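Local atomic coordinates of 3-oxoacyl-(Acyl-carrier protein) synthase (Burkholderia xenovorans, PDB entry 4EFI), a protein that probably condenses an acyl group with malonyl-acyl carrier protein to form a 3-oxoacyl product in fatty acid synthesis. Residues R18-S28 against V343-T354; A73-W83 against A176-T184. All coordinates share one frame; numbering follows the deposited sequence.

Contacts 1 and 2 meet on one mixed sheet of six strands, their centres about 7 Å apart. Contact 1 pairs strand 17-26 with strand 349-353, the last strand of the chain and an outermost one of this sheet. Contact 2 lays helix 66-81 on a face of the sheet, against strand 176-184, the other neighbour of strand 17-26. The two touch directly: the N of Cys-25 lies 2.7 Å from the O of Gly-177, a probable hydrogen bond. Along the chain both segments of contact 2 fall between those of contact 1. The last strand thus pairs with the second, while the first, 10-15, lies in the other sheet, consistent with a thiolase-like fold.

Contact 1 (R18-S28 against V343-T354); sequences RIAGVVSCVPS and VGPLNIVDTIET
Ser-24 and Ile-352 sit midway along a ladder of parallel strand bonds. The N of Ile-352 gives the shortest of these, 2.8 Å to the O of Ser-24, and Ser-24 N in turn donates to Asp-350 O with an N-H...O angle of 166°. The ladder runs from Val-22 N, bound to Ile-348 O, to Thr-354 N, bound to Val-26 O. It adds strand 349-353 to the six-stranded sheet as an outermost strand within this chain. Beyond the ladder the threonine hydroxyl takes over: Thr-354 OG1 accepts the N-H of Ser-28 at 3.0 Å. At the other end the chain leading into strand 349-353 draws away from strand 18-26: one water joins Ile-19 O to Gly-344 N, a second Ala-20 O to Ile-348 N.

Beside these waters Leu-346 CD2 lies 3.5 Å from Ile-19 O and meets Arg-18 NH1, while CD1 faces Ile-19 CG2. On the face that carries Val-23 and Cys-25, Ile-352 places CG1 between its own N and carbonyl carbon (chi1 60°). Ile-352 CG1 packs 3.8 Å from Cys-25 CB and reaches Val-23 CG1. Glu-353, on the other face, lays its carboxylate beside Ser-28 CB and forms a salt bridge with Arg-58.

Helix 66-81 touches Val-23 and Asp-350 on one face. Helix 305-313 covers Val-22, Ser-24 and Thr-351 on the other, and strand 176-184 flanks strand 17-26.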
loop_
_atom_site.group_PDB
_atom_site.type_symbol
_atom_site.label_atom_id
_atom_site.label_comp_id
_atom_site.label_asym_id
_atom_site.label_seq_id
_atom_site.Cartn_x
_atom_site.Cartn_y
_atom_site.Cartn_z
ATOM N N ARG A 18 -18.358 -3.376 -3.720
ATOM C CA ARG A 18 -17.697 -2.359 -4.523
ATOM C C ARG A 18 -16.950 -1.385 -3.636
ATOM O O ARG A 18 -17.295 -1.181 -2.462
ATOM C CB ARG A 18 -18.715 -1.582 -5.374
ATOM C CG ARG A 18 -19.766 -0.831 -4.576
ATOM C CD ARG A 18 -20.815 -0.134 -5.457
ATOM N NE ARG A 18 -20.316 1.097 -6.069
ATOM C CZ ARG A 18 -20.268 2.276 -5.454
ATOM N NH1 ARG A 18 -19.789 3.335 -6.091
ATOM N NH2 ARG A 18 -20.690 2.393 -4.203
ATOM N N ILE A 19 -15.910 -0.785 -4.197
ATOM C CA ILE A 19 -15.259 0.338 -3.572
ATOM C C ILE A 19 -16.214 1.530 -3.652
ATOM O O ILE A 19 -16.705 1.884 -4.733
ATOM C CB ILE A 19 -13.922 0.671 -4.247
ATOM C CG1 ILE A 19 -12.951 -0.492 -4.071
ATOM C CG2 ILE A 19 -13.348 1.951 -3.670
ATOM C CD1 ILE A 19 -11.647 -0.348 -4.849
ATOM N N ALA A 20 -16.468 2.156 -2.504
ATOM C CA ALA A 20 -17.382 3.287 -2.413
ATOM C C ALA A 20 -16.678 4.643 -2.269
ATOM O O ALA A 20 -17.307 5.681 -2.476
ATOM C CB ALA A 20 -18.324 3.072 -1.229
ATOM N N GLY A 21 -15.403 4.657 -1.899
ATOM C CA GLY A 21 -14.667 5.901 -1.704
ATOM C C GLY A 21 -13.283 5.603 -1.184
ATOM O O GLY A 21 -13.077 4.524 -0.594
ATOM N N VAL A 22 -12.344 6.520 -1.391
ATOM C CA VAL A 22 -10.971 6.362 -0.898
ATOM C C VAL A 22 -10.437 7.748 -0.507
ATOM O O VAL A 22 -10.553 8.699 -1.278
ATOM C CB VAL A 22 -10.014 5.800 -1.976
ATOM C CG1 VAL A 22 -8.629 5.516 -1.376
ATOM C CG2 VAL A 22 -10.564 4.561 -2.653
ATOM N N VAL A 23 -9.915 7.877 0.706
ATOM C CA VAL A 23 -9.226 9.099 1.098
ATOM C C VAL A 23 -7.826 8.758 1.622
ATOM O O VAL A 23 -7.656 7.789 2.398
ATOM C CB VAL A 23 -9.992 9.879 2.182
ATOM C CG1 VAL A 23 -9.211 11.087 2.670
ATOM C CG2 VAL A 23 -11.348 10.314 1.653
ATOM N N SER A 24 -6.848 9.568 1.256
ATOM C CA SER A 24 -5.483 9.451 1.775
ATOM C C SER A 24 -5.182 10.658 2.631
ATOM O O SER A 24 -5.618 11.773 2.300
ATOM C CB SER A 24 -4.468 9.402 0.640
ATOM O OG SER A 24 -4.701 8.313 -0.232
ATOM N N CYS A 25 -4.396 10.462 3.676
ATOM C CA CYS A 25 -3.900 11.545 4.523
ATOM C C CYS A 25 -2.389 11.404 4.647
ATOM O O CYS A 25 -1.861 10.345 5.039
ATOM C CB CYS A 25 -4.534 11.491 5.917
ATOM S SG CYS A 25 -3.945 12.806 7.021
ATOM N N VAL A 26 -1.670 12.463 4.311
ATOM C CA VAL A 26 -0.218 12.508 4.413
ATOM C C VAL A 26 0.216 13.541 5.448
ATOM O O VAL A 26 -0.472 14.532 5.679
ATOM C CB VAL A 26 0.459 12.823 3.061
ATOM C CG1 VAL A 26 0.197 11.708 2.092
ATOM C CG2 VAL A 26 -0.001 14.188 2.475
ATOM N N PRO A 27 1.366 13.329 6.096
ATOM C CA PRO A 27 1.921 14.375 6.959
ATOM C C PRO A 27 2.091 15.669 6.188
ATOM O O PRO A 27 2.484 15.682 5.034
ATOM C CB PRO A 27 3.276 13.782 7.399
ATOM C CG PRO A 27 3.048 12.316 7.350
ATOM C CD PRO A 27 2.183 12.112 6.119
ATOM N N SER A 28 1.828 16.787 6.855
ATOM C CA SER A 28 2.052 18.096 6.275
ATOM C C SER A 28 3.538 18.423 6.174
ATOM O O SER A 28 3.897 19.291 5.386
ATOM C CB SER A 28 1.324 19.187 7.068
ATOM O OG SER A 28 1.797 19.264 8.376
ATOM N N VAL A 343 -14.060 0.186 -10.970
ATOM C CA VAL A 343 -14.202 1.104 -9.854
ATOM C C VAL A 343 -14.802 2.428 -10.321
ATOM O O VAL A 343 -14.336 3.008 -11.296
ATOM C CB VAL A 343 -12.846 1.404 -9.222
ATOM C CG1 VAL A 343 -13.008 2.368 -8.064
ATOM C CG2 VAL A 343 -12.123 0.108 -8.776
ATOM N N GLY A 344 -15.846 2.898 -9.647
ATOM C CA GLY A 344 -16.402 4.206 -9.924
ATOM C C GLY A 344 -17.609 4.170 -10.847
ATOM O O GLY A 344 -18.047 3.098 -11.289
ATOM N N PRO A 345 -18.162 5.341 -11.154
ATOM C CA PRO A 345 -17.656 6.638 -10.690
ATOM C C PRO A 345 -17.758 6.848 -9.192
ATOM O O PRO A 345 -18.679 6.324 -8.557
ATOM C CB PRO A 345 -18.534 7.652 -11.418
ATOM C CG PRO A 345 -19.761 6.910 -11.814
ATOM C CD PRO A 345 -19.365 5.480 -11.991
ATOM N N LEU A 346 -16.825 7.623 -8.656
ATOM C CA LEU A 346 -16.769 7.938 -7.234
ATOM C C LEU A 346 -16.610 9.427 -7.047
ATOM O O LEU A 346 -15.727 10.031 -7.658
ATOM C CB LEU A 346 -15.566 7.260 -6.573
ATOM C CG LEU A 346 -15.456 5.742 -6.613
ATOM C CD1 LEU A 346 -14.215 5.294 -5.850
ATOM C CD2 LEU A 346 -16.719 5.103 -6.059
ATOM N N ASN A 347 -17.427 10.008 -6.180
ATOM C CA ASN A 347 -17.258 11.401 -5.782
ATOM C C ASN A 347 -16.268 11.624 -4.640
ATOM O O ASN A 347 -15.660 12.686 -4.544
ATOM C CB ASN A 347 -18.603 12.004 -5.366
ATOM C CG ASN A 347 -19.576 12.140 -6.520
ATOM O OD1 ASN A 347 -19.183 12.434 -7.653
ATOM N ND2 ASN A 347 -20.861 11.927 -6.236
ATOM N N ILE A 348 -16.110 10.626 -3.764
ATOM C CA ILE A 348 -15.283 10.776 -2.575
ATOM C C ILE A 348 -13.961 10.077 -2.815
ATOM O O ILE A 348 -13.779 8.891 -2.508
ATOM C CB ILE A 348 -15.987 10.285 -1.286
ATOM C CG1 ILE A 348 -17.366 10.935 -1.174
ATOM C CG2 ILE A 348 -15.167 10.611 -0.054
ATOM C CD1 ILE A 348 -17.334 12.476 -1.207
ATOM N N VAL A 349 -13.054 10.812 -3.439
ATOM C CA VAL A 349 -11.685 10.397 -3.690
ATOM C C VAL A 349 -10.859 11.640 -3.392
ATOM O O VAL A 349 -11.011 12.655 -4.082
ATOM C CB VAL A 349 -11.476 10.001 -5.157
ATOM C CG1 VAL A 349 -10.016 9.631 -5.408
ATOM C CG2 VAL A 349 -12.416 8.867 -5.544
ATOM N N ASP A 350 -10.021 11.628 -2.363
ATOM C CA ASP A 350 -9.367 12.856 -1.916
ATOM C C ASP A 350 -8.057 12.562 -1.217
ATOM O O ASP A 350 -7.854 11.464 -0.738
ATOM C CB ASP A 350 -10.290 13.634 -0.985
ATOM C CG ASP A 350 -10.278 15.134 -1.261
ATOM O OD1 ASP A 350 -9.267 15.668 -1.793
ATOM O OD2 ASP A 350 -11.304 15.771 -0.948
ATOM N N THR A 351 -7.190 13.567 -1.188
ATOM C CA THR A 351 -5.913 13.518 -0.495
ATOM C C THR A 351 -5.852 14.746 0.404
ATOM O O THR A 351 -6.017 15.877 -0.081
ATOM C CB THR A 351 -4.713 13.536 -1.458
ATOM O OG1 THR A 351 -4.888 12.540 -2.470
ATOM C CG2 THR A 351 -3.443 13.275 -0.713
ATOM N N ILE A 352 -5.681 14.543 1.708
ATOM C CA ILE A 352 -5.620 15.619 2.688
ATOM C C ILE A 352 -4.294 15.515 3.428
ATOM O O ILE A 352 -3.577 14.528 3.299
ATOM C CB ILE A 352 -6.791 15.542 3.698
ATOM C CG1 ILE A 352 -6.774 14.219 4.477
ATOM C CG2 ILE A 352 -8.123 15.678 2.958
ATOM C CD1 ILE A 352 -7.772 14.157 5.632
ATOM N N GLU A 353 -3.971 16.521 4.225
ATOM C CA GLU A 353 -2.792 16.428 5.067
ATOM C C GLU A 353 -3.149 16.614 6.520
ATOM O O GLU A 353 -4.257 17.039 6.865
ATOM C CB GLU A 353 -1.676 17.371 4.604
ATOM C CG GLU A 353 -1.993 18.797 4.664
ATOM C CD GLU A 353 -0.891 19.719 4.057
ATOM O OE1 GLU A 353 0.117 19.287 3.421
ATOM O OE2 GLU A 353 -1.051 20.947 4.235
ATOM N N THR A 354 -2.218 16.257 7.385
ATOM C CA THR A 354 -2.410 16.445 8.806
ATOM C C THR A 354 -2.480 17.923 9.173
ATOM O O THR A 354 -2.113 18.802 8.368
ATOM C CB THR A 354 -1.248 15.830 9.601
ATOM O OG1 THR A 354 -0.006 16.404 9.159
ATOM C CG2 THR A 354 -1.191 14.328 9.423
ATOM O OXT THR A 354 -2.883 18.245 10.297
HETATM O O HOH W 1 -16.916 1.325 -7.401
HETATM O O HOH W 2 -17.654 8.202 -3.617
HETATM O O HOH W 3 1.293 17.720 11.084
HETATM O O HOH W 4 2.448 20.922 3.796
HETATM O O HOH W 5 -0.639 20.646 9.421
#

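Contact 2 (A73-W83 against A176-T184); sequences AGEKLLAGLGW and AGTMTALET
A helix packed on a beta-sheet forms this buried contact: helix 66-81 runs along strand 176-184, with segment axes 29° apart and 7.4 Å at closest approach. Gly-74 allows the close fit. Gly-74 CA lies 3.7 Å from Met-179 CB, and the bent methionine chain brings CE back over the same glycine. Ala-73 CB rests near the N of Met-179. One turn on, Leu-77 crosses Met-179 at about a right angle, and its CD2 touches Met-179 CG at 3.5 Å. The same methyl meets Ala-181 CB.

The helix ends in a Schellman motif with Gly-82 as C-prime residue, and Trp-83 N bonds to Leu-78 O. The turn brings the indole beside the strand. Leu-81 CD1 sits over the centre of one ring face, 3.8 Å above the plane, and lies 3.5 Å from Ala-181 CB. Ala-181 CB meets the ring obliquely at CZ3, while Leu-182 O approaches its edge near CH2.

Trp-83 CZ2 lies 3.8 Å from Glu-183 CD, ring and carboxylate planes 57° apart. A water in the ring plane accepts from Trp-83 NE1 at 2.9 Å and donates to Glu-183 OE1. Arg-149 forms a salt bridge with the other carboxylate oxygen, OE2, and a cation-pi contact with Trp-83.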
loop_
_atom_site.group_PDB
_atom_site.type_symbol
_atom_site.label_atom_id
_atom_site.label_comp_id
_atom_site.label_asym_id
_atom_site.label_seq_id
_atom_site.Cartn_x
_atom_site.Cartn_y
_atom_site.Cartn_z
ATOM N N ALA A 73 -8.000 10.305 7.584
ATOM C CA ALA A 73 -8.543 9.924 6.283
ATOM C C ALA A 73 -9.951 9.376 6.448
ATOM O O ALA A 73 -10.842 9.682 5.661
ATOM C CB ALA A 73 -7.637 8.880 5.611
ATOM N N GLY A 74 -10.145 8.572 7.489
ATOM C CA GLY A 74 -11.429 7.953 7.766
ATOM C C GLY A 74 -12.511 8.970 8.085
ATOM O O GLY A 74 -13.649 8.860 7.621
ATOM N N GLU A 75 -12.184 9.966 8.896
ATOM C CA GLU A 75 -13.132 11.040 9.202
ATOM C C GLU A 75 -13.574 11.752 7.954
ATOM O O GLU A 75 -14.768 12.029 7.768
ATOM C CB GLU A 75 -12.502 12.025 10.191
ATOM C CG GLU A 75 -12.351 11.389 11.581
ATOM C CD GLU A 75 -11.513 12.179 12.567
ATOM O OE1 GLU A 75 -10.578 12.895 12.159
ATOM O OE2 GLU A 75 -11.793 12.034 13.776
ATOM N N LYS A 76 -12.633 12.072 7.081
ATOM C CA LYS A 76 -12.955 12.763 5.848
ATOM C C LYS A 76 -13.795 11.875 4.927
ATOM O O LYS A 76 -14.756 12.338 4.305
ATOM C CB LYS A 76 -11.653 13.210 5.161
ATOM C CG LYS A 76 -11.812 13.917 3.846
ATOM C CD LYS A 76 -12.395 15.296 4.013
ATOM C CE LYS A 76 -12.374 16.050 2.695
ATOM N NZ LYS A 76 -12.716 17.491 2.905
ATOM N N LEU A 77 -13.439 10.600 4.846
ATOM C CA LEU A 77 -14.168 9.654 4.017
ATOM C C LEU A 77 -15.618 9.481 4.476
ATOM O O LEU A 77 -16.555 9.552 3.675
ATOM C CB LEU A 77 -13.453 8.309 4.055
ATOM C CG LEU A 77 -14.117 7.117 3.360
ATOM C CD1 LEU A 77 -14.162 7.277 1.855
ATOM C CD2 LEU A 77 -13.388 5.820 3.725
ATOM N N LEU A 78 -15.802 9.246 5.770
ATOM C CA LEU A 78 -17.140 9.055 6.309
ATOM C C LEU A 78 -17.990 10.308 6.130
ATOM O O LEU A 78 -19.186 10.220 5.821
ATOM C CB LEU A 78 -17.100 8.657 7.786
ATOM C CG LEU A 78 -16.519 7.269 8.067
ATOM C CD1 LEU A 78 -16.253 7.088 9.536
ATOM C CD2 LEU A 78 -17.415 6.156 7.533
ATOM N N ALA A 79 -17.406 11.480 6.359
ATOM C CA ALA A 79 -18.140 12.727 6.171
ATOM C C ALA A 79 -18.543 12.891 4.727
ATOM O O ALA A 79 -19.651 13.319 4.444
ATOM C CB ALA A 79 -17.298 13.904 6.622
ATOM N N GLY A 80 -17.642 12.612 3.799
ATOM C CA GLY A 80 -17.960 12.720 2.388
ATOM C C GLY A 80 -19.058 11.781 1.938
ATOM O O GLY A 80 -19.936 12.154 1.168
ATOM N N LEU A 81 -18.986 10.540 2.368
ATOM C CA LEU A 81 -19.987 9.545 2.020
ATOM C C LEU A 81 -21.307 9.773 2.733
ATOM O O LEU A 81 -22.340 9.312 2.261
ATOM C CB LEU A 81 -19.490 8.140 2.369
ATOM C CG LEU A 81 -18.378 7.640 1.458
ATOM C CD1 LEU A 81 -17.793 6.337 1.996
ATOM C CD2 LEU A 81 -18.849 7.450 0.031
ATOM N N GLY A 82 -21.263 10.431 3.891
ATOM C CA GLY A 82 -22.444 10.565 4.730
ATOM C C GLY A 82 -22.814 9.276 5.423
ATOM O O GLY A 82 -23.985 9.067 5.770
ATOM N N TRP A 83 -21.829 8.416 5.667
ATOM C CA TRP A 83 -22.065 7.174 6.384
ATOM C C TRP A 83 -22.047 7.428 7.889
ATOM O O TRP A 83 -21.060 7.963 8.415
ATOM C CB TRP A 83 -20.973 6.169 6.036
ATOM C CG TRP A 83 -21.124 5.510 4.703
ATOM C CD1 TRP A 83 -22.009 5.814 3.732
ATOM C CD2 TRP A 83 -20.349 4.408 4.214
ATOM N NE1 TRP A 83 -21.850 4.973 2.655
ATOM C CE2 TRP A 83 -20.827 4.100 2.933
ATOM C CE3 TRP A 83 -19.296 3.657 4.740
ATOM C CZ2 TRP A 83 -20.291 3.059 2.159
ATOM C CZ3 TRP A 83 -18.773 2.615 3.969
ATOM C CH2 TRP A 83 -19.274 2.327 2.705
ATOM N N ALA A 176 2.313 7.699 4.610
ATOM C CA ALA A 176 0.927 7.999 4.282
ATOM C C ALA A 176 -0.020 7.038 4.990
ATOM O O ALA A 176 0.357 5.919 5.317
ATOM C CB ALA A 176 0.717 7.927 2.778
ATOM N N GLY A 177 -1.260 7.472 5.186
ATOM C CA GLY A 177 -2.314 6.620 5.702
ATOM C C GLY A 177 -3.553 6.789 4.844
ATOM O O GLY A 177 -3.785 7.866 4.309
ATOM N N THR A 178 -4.349 5.734 4.702
ATOM C CA THR A 178 -5.513 5.791 3.816
ATOM C C THR A 178 -6.677 5.047 4.426
ATOM O O THR A 178 -6.519 4.161 5.276
ATOM C CB THR A 178 -5.203 5.185 2.436
ATOM O OG1 THR A 178 -5.102 3.756 2.522
ATOM C CG2 THR A 178 -3.924 5.754 1.854
ATOM N N MET A 179 -7.876 5.441 4.006
ATOM C CA MET A 179 -9.089 4.719 4.341
ATOM C C MET A 179 -9.887 4.483 3.069
ATOM O O MET A 179 -10.145 5.426 2.331
ATOM C CB MET A 179 -9.926 5.473 5.395
ATOM C CG MET A 179 -11.012 4.596 6.023
ATOM S SD MET A 179 -10.329 3.409 7.224
ATOM C CE MET A 179 -10.229 4.441 8.671
ATOM N N THR A 180 -10.281 3.231 2.851
ATOM C CA THR A 180 -11.100 2.807 1.720
ATOM C C THR A 180 -12.408 2.260 2.254
ATOM O O THR A 180 -12.416 1.465 3.212
ATOM C CB THR A 180 -10.391 1.695 0.908
ATOM O OG1 THR A 180 -9.172 2.213 0.360
ATOM C CG2 THR A 180 -11.266 1.183 -0.251
ATOM N N ALA A 181 -13.519 2.689 1.663
ATOM C CA ALA A 181 -14.857 2.214 2.029
ATOM C C ALA A 181 -15.283 1.172 1.027
ATOM O O ALA A 181 -15.174 1.390 -0.178
ATOM C CB ALA A 181 -15.858 3.366 1.991
ATOM N N LEU A 182 -15.803 0.061 1.528
ATOM C CA LEU A 182 -16.407 -0.978 0.709
ATOM C C LEU A 182 -17.864 -1.127 1.103
ATOM O O LEU A 182 -18.200 -1.040 2.271
ATOM C CB LEU A 182 -15.730 -2.333 0.918
ATOM C CG LEU A 182 -14.234 -2.402 0.743
ATOM C CD1 LEU A 182 -13.796 -3.833 1.027
ATOM C CD2 LEU A 182 -13.807 -1.982 -0.664
ATOM N N GLU A 183 -18.727 -1.394 0.128
ATOM C CA GLU A 183 -20.160 -1.571 0.387
ATOM C C GLU A 183 -20.759 -2.669 -0.486
ATOM O O GLU A 183 -20.332 -2.897 -1.613
ATOM C CB GLU A 183 -20.942 -0.261 0.150
ATOM C CG GLU A 183 -22.379 -0.292 0.698
ATOM C CD GLU A 183 -23.095 1.046 0.664
ATOM O OE1 GLU A 183 -22.864 1.822 -0.282
ATOM O OE2 GLU A 183 -23.903 1.290 1.589
ATOM N N THR A 184 -21.762 -3.345 0.047
ATOM C CA THR A 184 -22.580 -4.254 -0.723
ATOM C C THR A 184 -23.062 -3.551 -2.010
ATOM O O THR A 184 -23.421 -2.362 -1.998
ATOM C CB THR A 184 -23.738 -4.797 0.184
ATOM O OG1 THR A 184 -24.583 -5.686 -0.552
ATOM C CG2 THR A 184 -24.550 -3.679 0.771
HETATM O O HOH W 6 -23.405 4.529 0.276
#